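PDB 3QR3: endoglucanase EG-II from Hypocrea jecorina, which hydrolyses internal beta-1,4-glucosidic bonds of cellulose, as the catalytic domain of a family 5 endoglucanase. Local coordinates for residues Y221-S224 against D225-T229; I277-L280 against N281-D285. All blocks are in the same frame, centred on the assembly; numbering follows the deposited sequence.

Contact 1. Residues Y221-S224 against D225-T229; sequences YLDS and DNSGT
One face of the Tyr221 ring is laid against Gly228, whose CA stands 3.5 Å from Tyr221 CD1; Ser227 C approaches the ring obliquely, and Tyr221 OH bonds Glu260. A side chain on Gly228 would probably collide with Tyr221 CD1, and the residue also has a positive phi (62°). The carboxylate of Asp223 is the second flat group, and backbone N-H groups reach both its oxygens on their syn sides, both donors well out of the carboxylate plane: Gly228 N lies 3.0 Å from Asp223 OD1, and Thr229 N lies 3.0 Å from Asp223 OD2. Ser227 N adds a weak bond to OD1. A first torsion of 56° puts Asp223 CG between its own N and carbonyl carbon and lets the carboxylate reach these N-H groups. Its plane stands 77° from that of Asp225, whose OD1 comes within 3.4 Å of Asp223 OD2; the bond from His230 ND1 to OD2 probably eases this like-charge approach. Ser227 OG donates to Asp225 OD1 and accepts from Thr229 N, an ST turn. Asn226 OD1 takes Tyr221 N at 2.9 Å, while Asn226 N bonds back to Asp223 O, closing a type I turn in the loop after strand 214-219 of the TIM barrel.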
loop_
_atom_site.group_PDB
_atom_site.type_symbol
_atom_site.label_atom_id
_atom_site.label_comp_id
_atom_site.label_asym_id
_atom_site.label_seq_id
_atom_site.Cartn_x
_atom_site.Cartn_y
_atom_site.Cartn_z
ATOM N N TYR A 221 10.800 5.263 -4.849
ATOM C CA TYR A 221 12.023 4.706 -4.291
ATOM C C TYR A 221 13.189 5.667 -4.469
ATOM O O TYR A 221 13.061 6.715 -5.111
ATOM C CB TYR A 221 12.311 3.304 -4.868
ATOM C CG TYR A 221 11.327 2.311 -4.311
ATOM C CD1 TYR A 221 11.486 1.802 -3.029
ATOM C CD2 TYR A 221 10.204 1.941 -5.027
ATOM C CE1 TYR A 221 10.572 0.919 -2.492
ATOM C CE2 TYR A 221 9.284 1.062 -4.497
ATOM C CZ TYR A 221 9.472 0.558 -3.231
ATOM O OH TYR A 221 8.562 -0.315 -2.694
ATOM N N LEU A 222 14.317 5.332 -3.861
ATOM C CA LEU A 222 15.395 6.302 -3.731
ATOM C C LEU A 222 16.666 5.860 -4.441
ATOM O O LEU A 222 17.670 6.566 -4.409
ATOM C CB LEU A 222 15.679 6.606 -2.254
ATOM C CG LEU A 222 14.653 7.492 -1.521
ATOM C CD1 LEU A 222 13.299 6.788 -1.355
ATOM C CD2 LEU A 222 15.195 7.923 -0.163
ATOM N N ASP A 223 16.620 4.702 -5.090
ATOM C CA ASP A 223 17.777 4.237 -5.840
ATOM C C ASP A 223 17.797 4.814 -7.256
ATOM O O ASP A 223 16.846 5.471 -7.684
ATOM C CB ASP A 223 17.900 2.705 -5.826
ATOM C CG ASP A 223 16.663 1.996 -6.349
ATOM O OD1 ASP A 223 15.617 2.656 -6.537
ATOM O OD2 ASP A 223 16.742 0.762 -6.573
ATOM N N SER A 224 18.894 4.569 -7.967
ATOM C CA SER A 224 19.155 5.207 -9.261
ATOM C C SER A 224 18.067 5.025 -10.331
ATOM O O SER A 224 17.882 5.901 -11.180
ATOM C CB SER A 224 20.517 4.754 -9.805
ATOM O OG SER A 224 20.599 3.339 -9.855
ATOM N N ASP A 225 17.351 3.901 -10.302
ATOM C CA ASP A 225 16.309 3.651 -11.304
ATOM C C ASP A 225 14.895 3.571 -10.717
ATOM O O ASP A 225 13.984 3.041 -11.352
ATOM C CB ASP A 225 16.611 2.370 -12.078
ATOM C CG ASP A 225 16.656 1.151 -11.183
ATOM O OD1 ASP A 225 16.531 1.316 -9.949
ATOM O OD2 ASP A 225 16.824 0.030 -11.710
ATOM N N ASN A 226 14.715 4.092 -9.507
ATOM C CA ASN A 226 13.392 4.132 -8.885
ATOM C C ASN A 226 12.714 2.770 -8.789
ATOM O O ASN A 226 11.501 2.669 -8.936
ATOM C CB ASN A 226 12.482 5.115 -9.629
ATOM C CG ASN A 226 11.205 5.412 -8.868
ATOM O OD1 ASN A 226 11.230 5.658 -7.657
ATOM N ND2 ASN A 226 10.081 5.398 -9.571
ATOM N N SER A 227 13.504 1.727 -8.547
ATOM C CA SER A 227 12.998 0.359 -8.541
ATOM C C SER A 227 12.956 -0.240 -7.135
ATOM O O SER A 227 12.324 -1.266 -6.906
ATOM C CB SER A 227 13.877 -0.527 -9.432
ATOM O OG SER A 227 15.171 -0.695 -8.859
ATOM N N GLY A 228 13.655 0.391 -6.198
ATOM C CA GLY A 228 13.788 -0.171 -4.864
ATOM C C GLY A 228 14.500 -1.519 -4.825
ATOM O O GLY A 228 14.246 -2.329 -3.931
ATOM N N THR A 229 15.393 -1.764 -5.785
ATOM C CA THR A 229 16.116 -3.039 -5.840
ATOM C C THR A 229 17.592 -2.918 -5.458
ATOM O O THR A 229 18.283 -3.921 -5.345
ATOM C CB THR A 229 16.031 -3.712 -7.237
ATOM O OG1 THR A 229 16.534 -2.818 -8.234
ATOM C CG2 THR A 229 14.594 -4.093 -7.577
#

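Contact 2. Residues I277-L280 against N281-D285; sequences IQYL and NQNSD
Asn281 N bonds Ile277 O and Gln282 N bonds Gln278 O at 2.9 Å each, in the four-residue spacing of an alpha helix, before Asn283 N turns to Leu280 O, only three residues back. This is the C-terminal end of helix 267-281, which joins strands 256-261 and 287-296 in a beta-alpha-beta crossover of the TIM barrel. Asn283 bends its side chain back over the last turn, its CG anti to its own carbonyl carbon. Tyr279, with CG anti to N (chi1 -173°), brings its ring under the same amide. The two planes are 37° apart, and ND2 sits over the ring centre, 3.2 Å above its plane. A leucine in place of Tyr279 has no ring to lie beneath ND2, which would probably open a gap on that side of the Asn283 amide and leave Ser243 without its weak bond to the hydroxyl. Arg250 holds the other end of this amide through Asn283 OD1. Alongside Ile277, Asn281 ND2 lies 3.7 Å from Ile277 CG2, while Asn281 OD1 accepts from Val3 N and Arg327. Gln278 OE1 comes within 3.5 Å of Gln282 NE2, but the angle is too poor for a hydrogen bond. Asn283 ND2 also donates to Tyr279 O, at 2.8 Å and nearly straight (174°), with that oxygen almost in the amide plane.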
loop_
_atom_site.group_PDB
_atom_site.type_symbol
_atom_site.label_atom_id
_atom_site.label_comp_id
_atom_site.label_asym_id
_atom_site.label_seq_id
_atom_site.Cartn_x
_atom_site.Cartn_y
_atom_site.Cartn_z
ATOM N N ILE A 277 11.524 12.111 4.209
ATOM C CA ILE A 277 10.511 12.086 5.255
ATOM C C ILE A 277 10.323 13.471 5.862
ATOM O O ILE A 277 9.201 13.879 6.169
ATOM C CB ILE A 277 10.906 11.103 6.373
ATOM C CG1 ILE A 277 11.018 9.688 5.807
ATOM C CG2 ILE A 277 9.885 11.132 7.506
ATOM C CD1 ILE A 277 9.763 9.214 5.119
ATOM N N GLN A 278 11.422 14.195 6.039
ATOM C CA GLN A 278 11.328 15.519 6.624
ATOM C C GLN A 278 10.477 16.421 5.729
ATOM O O GLN A 278 9.645 17.184 6.219
ATOM C CB GLN A 278 12.707 16.140 6.844
ATOM C CG GLN A 278 12.612 17.546 7.433
ATOM C CD GLN A 278 13.941 18.277 7.448
ATOM O OE1 GLN A 278 14.175 19.132 8.301
ATOM N NE2 GLN A 278 14.816 17.949 6.500
ATOM N N TYR A 279 10.679 16.316 4.418
ATOM C CA TYR A 279 9.921 17.140 3.486
ATOM C C TYR A 279 8.437 16.786 3.510
ATOM O O TYR A 279 7.580 17.666 3.413
ATOM C CB TYR A 279 10.487 17.072 2.061
ATOM C CG TYR A 279 9.797 18.067 1.135
ATOM C CD1 TYR A 279 10.175 19.408 1.119
ATOM C CD2 TYR A 279 8.757 17.668 0.301
ATOM C CE1 TYR A 279 9.536 20.327 0.291
ATOM C CE2 TYR A 279 8.111 18.579 -0.537
ATOM C CZ TYR A 279 8.509 19.908 -0.532
ATOM O OH TYR A 279 7.878 20.808 -1.351
ATOM N N LEU A 280 8.124 15.501 3.634
ATOM C CA LEU A 280 6.729 15.099 3.738
ATOM C C LEU A 280 6.127 15.666 5.016
ATOM O O LEU A 280 5.007 16.186 5.013
ATOM C CB LEU A 280 6.583 13.579 3.711
ATOM C CG LEU A 280 7.038 12.884 2.425
ATOM C CD1 LEU A 280 6.847 11.371 2.556
ATOM C CD2 LEU A 280 6.305 13.442 1.217
ATOM N N ASN A 281 6.871 15.569 6.110
ATOM C CA ASN A 281 6.398 16.103 7.386
ATOM C C ASN A 281 6.194 17.626 7.362
ATOM O O ASN A 281 5.307 18.139 8.036
ATOM C CB ASN A 281 7.343 15.713 8.519
ATOM C CG ASN A 281 7.141 14.276 8.984
ATOM O OD1 ASN A 281 6.042 13.714 8.876
ATOM N ND2 ASN A 281 8.200 13.682 9.521
ATOM N N GLN A 282 7.016 18.336 6.596
ATOM C CA GLN A 282 6.858 19.792 6.447
ATOM C C GLN A 282 5.753 20.168 5.470
ATOM O O GLN A 282 5.471 21.358 5.271
ATOM C CB GLN A 282 8.168 20.427 5.990
ATOM C CG GLN A 282 9.260 20.366 7.055
ATOM C CD GLN A 282 10.607 20.830 6.544
ATOM O OE1 GLN A 282 10.860 20.838 5.342
ATOM N NE2 GLN A 282 11.486 21.199 7.460
ATOM N N ASN A 283 5.150 19.154 4.842
ATOM C CA ASN A 283 4.034 19.365 3.927
ATOM C C ASN A 283 2.870 18.454 4.278
ATOM O O ASN A 283 2.283 17.806 3.403
ATOM C CB ASN A 283 4.475 19.133 2.478
ATOM C CG ASN A 283 5.392 20.231 1.971
ATOM O OD1 ASN A 283 4.933 21.217 1.379
ATOM N ND2 ASN A 283 6.695 20.081 2.218
ATOM N N SER A 284 2.544 18.406 5.566
ATOM C CA SER A 284 1.565 17.449 6.076
ATOM C C SER A 284 0.142 17.891 5.826
ATOM O O SER A 284 -0.794 17.175 6.168
ATOM C CB SER A 284 1.767 17.210 7.580
ATOM O OG SER A 284 1.550 18.404 8.322
ATOM N N ASP A 285 -0.030 19.076 5.248
ATOM C CA ASP A 285 -1.364 19.492 4.823
ATOM C C ASP A 285 -1.800 18.714 3.573
ATOM O O ASP A 285 -2.972 18.395 3.407
ATOM C CB ASP A 285 -1.448 21.013 4.596
ATOM C CG ASP A 285 -0.532 21.501 3.483
ATOM O OD1 ASP A 285 0.627 21.047 3.401
ATOM O OD2 ASP A 285 -0.974 22.365 2.696
#

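How the contacts relate
Both contacts are local, a turn and a helix end of one barrel, formed in series along the chain, with centres 21 Å apart and nearest atoms about 7 Å apart, so they do not touch. Contact 1 follows the C-terminal end of a barrel strand, the side where TIM-barrel enzymes carry their active sites; a sulfate, probably from the crystallisation liquor, lies about 3 Å from the side chain of Tyr221 and may mark a pocket. Contact 2 lies towards the other end of the barrel, just before strand 287-296. Helix 267-281 links them: Leu222 packs on its Asp272, Met273 and Gln276, a little upstream of 277-280. Helix 238-251, which follows the loop of contact 1, packs against Tyr279 through Phe242.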